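Local coordinates for protein putative mandelate racemase (Bordetella bronchiseptica, PDB 3OZY) that is of unknown function but belongs to the mandelate racemase branch of the enolase superfamily and binds magnesium and probably an acid-sugar ligand, at residues A[183-188]-A[196-201]; A[176-181]-A[212-217]. All blocks are in the same frame, centred on the assembly; numbering follows the deposited sequence.

Contact 1: residues A[183-188]-A[196-201]. With MG (magnesium ion), chain C.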
loop_
_atom_site.group_PDB
_atom_site.type_symbol
_atom_site.label_atom_id
_atom_site.label_comp_id
_atom_site.label_asym_id
_atom_site.label_seq_id
_atom_site.Cartn_x
_atom_site.Cartn_y
_atom_site.Cartn_z
ATOM N N ALA A 183 -3.238 -8.852 33.871
ATOM C CA ALA A 183 -3.284 -8.329 35.231
ATOM C C ALA A 183 -3.770 -6.880 35.227
ATOM O O ALA A 183 -4.548 -6.477 36.085
ATOM C CB ALA A 183 -1.920 -8.444 35.898
ATOM N N ASN A 184 -3.322 -6.105 34.241
ATOM C CA ASN A 184 -3.766 -4.722 34.102
ATOM C C ASN A 184 -5.273 -4.645 33.895
ATOM O O ASN A 184 -5.972 -3.865 34.542
ATOM C CB ASN A 184 -3.050 -4.039 32.938
ATOM C CG ASN A 184 -1.592 -3.792 33.216
ATOM O OD1 ASN A 184 -1.100 -4.053 34.313
ATOM N ND2 ASN A 184 -0.886 -3.263 32.217
ATOM N N LEU A 185 -5.780 -5.461 32.974
ATOM C CA LEU A 185 -7.213 -5.477 32.684
ATOM C C LEU A 185 -8.041 -5.877 33.892
ATOM O O LEU A 185 -9.079 -5.277 34.171
ATOM C CB LEU A 185 -7.521 -6.435 31.536
ATOM C CG LEU A 185 -7.228 -5.927 30.133
ATOM C CD1 LEU A 185 -7.356 -7.080 29.162
ATOM C CD2 LEU A 185 -8.173 -4.790 29.760
ATOM N N ARG A 186 -7.592 -6.902 34.605
ATOM C CA ARG A 186 -8.324 -7.339 35.783
ATOM C C ARG A 186 -8.383 -6.217 36.825
ATOM O O ARG A 186 -9.423 -5.976 37.421
ATOM C CB ARG A 186 -7.736 -8.626 36.375
ATOM C CG ARG A 186 -7.922 -9.845 35.475
ATOM C CD ARG A 186 -7.544 -11.126 36.194
ATOM N NE ARG A 186 -7.206 -12.203 35.267
ATOM C CZ ARG A 186 -5.957 -12.534 34.943
ATOM N NH1 ARG A 186 -4.934 -11.869 35.470
ATOM N NH2 ARG A 186 -5.729 -13.523 34.094
ATOM N N ALA A 187 -7.269 -5.517 37.026
ATOM C CA ALA A 187 -7.237 -4.429 38.002
ATOM C C ALA A 187 -8.119 -3.268 37.549
ATOM O O ALA A 187 -8.827 -2.659 38.348
ATOM C CB ALA A 187 -5.806 -3.958 38.227
ATOM N N MET A 188 -8.060 -2.957 36.256
ATOM C CA MET A 188 -8.886 -1.898 35.686
ATOM C C MET A 188 -10.378 -2.152 35.882
ATOM O O MET A 188 -11.108 -1.279 36.338
ATOM C CB MET A 188 -8.564 -1.704 34.202
ATOM C CG MET A 188 -7.207 -1.045 33.965
ATOM S SD MET A 188 -6.602 -1.309 32.285
ATOM C CE MET A 188 -7.783 -0.349 31.356
ATOM N N VAL A 196 -18.261 1.119 32.859
ATOM C CA VAL A 196 -17.275 1.769 32.005
ATOM C C VAL A 196 -16.812 0.757 30.972
ATOM O O VAL A 196 -16.475 -0.368 31.323
ATOM C CB VAL A 196 -16.071 2.252 32.840
ATOM C CG1 VAL A 196 -14.960 2.774 31.936
ATOM C CG2 VAL A 196 -16.526 3.324 33.841
ATOM N N GLU A 197 -16.810 1.142 29.696
ATOM C CA GLU A 197 -16.358 0.220 28.655
ATOM C C GLU A 197 -14.843 0.207 28.585
ATOM O O GLU A 197 -14.205 1.262 28.619
ATOM C CB GLU A 197 -16.933 0.577 27.284
ATOM C CG GLU A 197 -18.466 0.557 27.208
ATOM C CD GLU A 197 -19.081 -0.834 27.318
ATOM O OE1 GLU A 197 -18.358 -1.857 27.270
ATOM O OE2 GLU A 197 -20.327 -0.905 27.418
ATOM N N ILE A 198 -14.268 -0.988 28.509
ATOM C CA ILE A 198 -12.829 -1.131 28.384
ATOM C C ILE A 198 -12.522 -1.799 27.055
ATOM O O ILE A 198 -12.986 -2.916 26.782
ATOM C CB ILE A 198 -12.228 -1.947 29.558
ATOM C CG1 ILE A 198 -12.499 -1.249 30.898
ATOM C CG2 ILE A 198 -10.734 -2.143 29.365
ATOM C CD1 ILE A 198 -12.107 -2.075 32.115
ATOM N N LEU A 199 -11.756 -1.092 26.233
ATOM C CA LEU A 199 -11.340 -1.547 24.909
ATOM C C LEU A 199 -9.877 -1.959 24.994
ATOM O O LEU A 199 -9.140 -1.428 25.821
ATOM C CB LEU A 199 -11.465 -0.395 23.913
ATOM C CG LEU A 199 -12.863 0.100 23.526
ATOM C CD1 LEU A 199 -13.756 0.451 24.712
ATOM C CD2 LEU A 199 -12.699 1.299 22.606
ATOM N N VAL A 200 -9.451 -2.892 24.148
ATOM C CA VAL A 200 -8.070 -3.364 24.143
ATOM C C VAL A 200 -7.526 -3.297 22.714
ATOM O O VAL A 200 -8.280 -3.527 21.755
ATOM C CB VAL A 200 -8.007 -4.809 24.687
ATOM C CG1 VAL A 200 -6.671 -5.452 24.403
ATOM C CG2 VAL A 200 -8.313 -4.825 26.190
ATOM N N ASP A 201 -6.241 -2.969 22.568
ATOM C CA ASP A 201 -5.627 -2.772 21.258
ATOM C C ASP A 201 -4.218 -3.352 21.280
ATOM O O ASP A 201 -3.362 -2.873 22.038
ATOM C CB ASP A 201 -5.601 -1.268 20.958
ATOM C CG ASP A 201 -5.008 -0.928 19.609
ATOM O OD1 ASP A 201 -4.431 -1.804 18.933
ATOM O OD2 ASP A 201 -5.100 0.268 19.241
HETATM MG MG MG C . -5.262 1.195 17.116
HETATM O O HOH W 1 -4.109 -0.638 16.609
HETATM O O HOH W 2 -3.046 2.044 17.119
HETATM O O HOH W 3 -5.836 3.357 17.895
#
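Leu-185 of helix 183-188 and Ile-198 of strand 197-201 have the closest CA atoms, 8.3 Å apart, and the two short axes run nearly antiparallel, 169° between their N-to-C directions with a closest approach of 10.6 Å. That distance is bridged entirely by aliphatic groups and one thioether. Leu-185 reaches the strand with its branch tip: in one of its two modelled conformers, CD2 lies 3.6 Å from Val-200 CG2 and 3.7 Å from Ile-198 CG2, so one methyl touches two strand residues that alternate onto the same face. With Ile-198 CG1 anti to the carbonyl carbon (chi1 -61°), CG2 is left to meet Leu-185 while CD1 extends to Met-188, 4.1 Å from its CB. Met-188 bends at its last torsion (chi3 68°), and its CE comes within 4.0 Å of Ile-198 CG2, so that the isoleucine meets both the start and the end of the methionine chain. All four residues are buried. At the C-terminal end of the strand Asp-201 takes no part in this packing; its OD2 binds magnesium at 2.3 Å, and Glu-227 and Glu-254 complete the protein ligands, as expected for the enolase superfamily. Asp-201 OD1 accepts a hydrogen bond from a metal-bound water at 2.6 Å. The contact closes the second half of the beta-alpha-beta unit formed by strand 169-173, helix 178-192 and strand 197-201; Leu-172 packs on Leu-185, Leu-159 of helix 152-164 on Met-188, and Leu-218 of helix 208-220 on both Leu-185 and Val-200.

Contact 2: residues A[176-181]-A[212-217]. With ACY (acetic acid), chain H.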
loop_
_atom_site.group_PDB
_atom_site.type_symbol
_atom_site.label_atom_id
_atom_site.label_comp_id
_atom_site.label_asym_id
_atom_site.label_seq_id
_atom_site.Cartn_x
_atom_site.Cartn_y
_atom_site.Cartn_z
ATOM N N ARG A 176 2.758 -6.993 24.317
ATOM C CA ARG A 176 4.149 -7.342 24.582
ATOM C C ARG A 176 4.281 -8.413 25.655
ATOM O O ARG A 176 5.061 -9.358 25.514
ATOM C CB ARG A 176 4.946 -6.112 25.001
ATOM C CG ARG A 176 6.392 -6.437 25.315
ATOM C CD ARG A 176 7.202 -5.174 25.484
ATOM N NE ARG A 176 6.700 -4.351 26.578
ATOM C CZ ARG A 176 7.158 -3.138 26.849
ATOM N NH1 ARG A 176 8.122 -2.618 26.098
ATOM N NH2 ARG A 176 6.654 -2.446 27.859
ATOM N N ALA A 177 3.519 -8.254 26.728
ATOM C CA ALA A 177 3.582 -9.178 27.855
ATOM C C ALA A 177 2.171 -9.542 28.281
ATOM O O ALA A 177 1.609 -8.924 29.177
ATOM C CB ALA A 177 4.345 -8.550 29.013
ATOM N N PRO A 178 1.572 -10.536 27.605
ATOM C CA PRO A 178 0.160 -10.857 27.834
ATOM C C PRO A 178 -0.228 -11.128 29.287
ATOM O O PRO A 178 -1.353 -10.823 29.666
ATOM C CB PRO A 178 -0.058 -12.098 26.960
ATOM C CG PRO A 178 0.871 -11.878 25.816
ATOM C CD PRO A 178 2.119 -11.276 26.452
ATOM N N ARG A 179 0.672 -11.685 30.093
ATOM C CA ARG A 179 0.353 -11.904 31.500
ATOM C C ARG A 179 0.185 -10.581 32.245
ATOM O O ARG A 179 -0.698 -10.431 33.104
ATOM C CB ARG A 179 1.419 -12.775 32.175
ATOM C CG ARG A 179 1.449 -14.202 31.656
ATOM C CD ARG A 179 1.760 -15.195 32.769
ATOM N NE ARG A 179 3.066 -14.955 33.375
ATOM C CZ ARG A 179 4.188 -15.555 32.989
ATOM N NH1 ARG A 179 4.165 -16.434 31.996
ATOM N NH2 ARG A 179 5.334 -15.277 33.597
ATOM N N LYS A 180 1.029 -9.610 31.912
ATOM C CA LYS A 180 0.899 -8.287 32.505
ATOM C C LYS A 180 -0.343 -7.580 31.980
ATOM O O LYS A 180 -1.043 -6.900 32.725
ATOM C CB LYS A 180 2.140 -7.444 32.222
ATOM C CG LYS A 180 3.407 -7.985 32.858
ATOM C CD LYS A 180 4.588 -7.069 32.573
ATOM C CE LYS A 180 5.825 -7.498 33.346
ATOM N NZ LYS A 180 6.960 -6.563 33.111
ATOM N N ASP A 181 -0.609 -7.744 30.686
ATOM C CA ASP A 181 -1.804 -7.161 30.077
ATOM C C ASP A 181 -3.043 -7.658 30.805
ATOM O O ASP A 181 -3.949 -6.879 31.120
ATOM C CB ASP A 181 -1.908 -7.546 28.598
ATOM C CG ASP A 181 -0.772 -6.994 27.756
ATOM O OD1 ASP A 181 -0.252 -5.893 28.058
ATOM O OD2 ASP A 181 -0.401 -7.652 26.759
ATOM N N LEU A 212 -6.035 -15.998 20.913
ATOM C CA LEU A 212 -7.116 -16.809 21.462
ATOM C C LEU A 212 -7.054 -16.862 22.987
ATOM O O LEU A 212 -8.082 -16.772 23.661
ATOM C CB LEU A 212 -7.076 -18.223 20.876
ATOM C CG LEU A 212 -7.589 -18.358 19.439
ATOM C CD1 LEU A 212 -7.055 -19.639 18.801
ATOM C CD2 LEU A 212 -9.113 -18.313 19.403
ATOM N N ALA A 213 -5.851 -16.998 23.536
ATOM C CA ALA A 213 -5.699 -17.018 24.989
ATOM C C ALA A 213 -6.117 -15.665 25.558
ATOM O O ALA A 213 -6.822 -15.600 26.574
ATOM C CB ALA A 213 -4.264 -17.341 25.367
ATOM N N MET A 214 -5.701 -14.586 24.912
ATOM C CA MET A 214 -6.065 -13.279 25.437
ATOM C C MET A 214 -7.567 -13.033 25.327
ATOM O O MET A 214 -8.175 -12.488 26.252
ATOM C CB MET A 214 -5.283 -12.167 24.748
ATOM C CG MET A 214 -5.566 -10.822 25.374
ATOM S SD MET A 214 -4.508 -9.499 24.775
ATOM C CE MET A 214 -2.943 -9.932 25.526
ATOM N N LEU A 215 -8.174 -13.442 24.213
ATOM C CA LEU A 215 -9.618 -13.254 24.031
ATOM C C LEU A 215 -10.418 -13.829 25.210
ATOM O O LEU A 215 -11.422 -13.246 25.646
ATOM C CB LEU A 215 -10.078 -13.871 22.704
ATOM C CG LEU A 215 -11.570 -13.785 22.394
ATOM C CD1 LEU A 215 -12.062 -12.329 22.349
ATOM C CD2 LEU A 215 -11.858 -14.491 21.067
ATOM N N ARG A 216 -9.980 -14.963 25.747
ATOM C CA ARG A 216 -10.652 -15.541 26.917
ATOM C C ARG A 216 -10.656 -14.566 28.094
ATOM O O ARG A 216 -11.656 -14.422 28.800
ATOM C CB ARG A 216 -9.982 -16.854 27.333
ATOM C CG ARG A 216 -10.242 -18.000 26.370
ATOM C CD ARG A 216 -9.318 -19.163 26.667
ATOM N NE ARG A 216 -9.670 -20.331 25.871
ATOM C CZ ARG A 216 -9.024 -21.490 25.935
ATOM N NH1 ARG A 216 -7.971 -21.631 26.730
ATOM N NH2 ARG A 216 -9.418 -22.503 25.183
ATOM N N ILE A 217 -9.510 -13.918 28.308
ATOM C CA ILE A 217 -9.351 -12.902 29.349
ATOM C C ILE A 217 -10.273 -11.721 29.079
ATOM O O ILE A 217 -10.983 -11.246 29.972
ATOM C CB ILE A 217 -7.897 -12.378 29.402
ATOM C CG1 ILE A 217 -6.919 -13.524 29.685
ATOM C CG2 ILE A 217 -7.762 -11.256 30.438
ATOM C CD1 ILE A 217 -7.154 -14.211 31.009
HETATM C C ACY H . 3.737 -3.977 29.166
HETATM O O ACY H . 4.064 -4.655 28.166
HETATM O OXT ACY H . 4.485 -3.119 29.679
HETATM C CH3 ACY H . 2.388 -4.212 29.784
#
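Met-214 makes the contact with its terminal methyl: CE lies 3.6 Å from Asp-181 OD2 and 3.9 Å from Pro-178 CB, so a single carbon meets a carboxylate oxygen and the flank of a proline ring one turn apart on the opposing helix. The contact with OD2 is a van der Waals approach, and the two side chains cross at a slant. CE also comes 4.0 Å from Asp-181 CB. The torsions of Met-214 account for this reach: CG is anti to the backbone N (chi1 -175°), the next torsion is extended, and the chain turns only at chi3 (-71°) to carry CE across. Two conformers of this residue were modelled, so the description holds for one of them. In the next shell, Asp-181 OD2 accepts a hydrogen bond from Gly-175 N, which ties the carboxylate to the loop leading into the helix. Ala-177 occupies the N-cap position, and its carbonyl O takes the backbone N-H of Asp-181 at 2.9 Å. Just before the N-cap, Arg-176 binds an acetate, probably from the crystallisation liquor, through NE to O at 3.1 Å and NH2 to OXT at 2.9 Å. The acetate carboxyl carbon lies in the guanidinium plane, at its edge, and NH2 also forms a salt bridge with Asp-149. Thus the first turn of helix 178-192 meets the middle of helix 208-220, two successive helices on the outside of the barrel, while Val-174, in the loop after strand 169-173, touches both Asp-181 and Met-214.

In the fold
Helix 178-192 serves both contacts, with centres 11 Å apart: its first turn faces helix 208-220 in contact 2, and its following turns face strand 197-201 in contact 1. Contact 1 is the helix-to-barrel interface, burying 188 Å² among wholly buried aliphatic and thioether groups. Contact 2 joins neighbouring helices nearer the surface, buries 106 Å², and mixes a methionine methyl with a partly exposed proline and a carboxylate. Helix 208-220 is the next element after strand 197-201, so together they pack consecutive elements of the barrel, with the metal ligand on contact 1's strand.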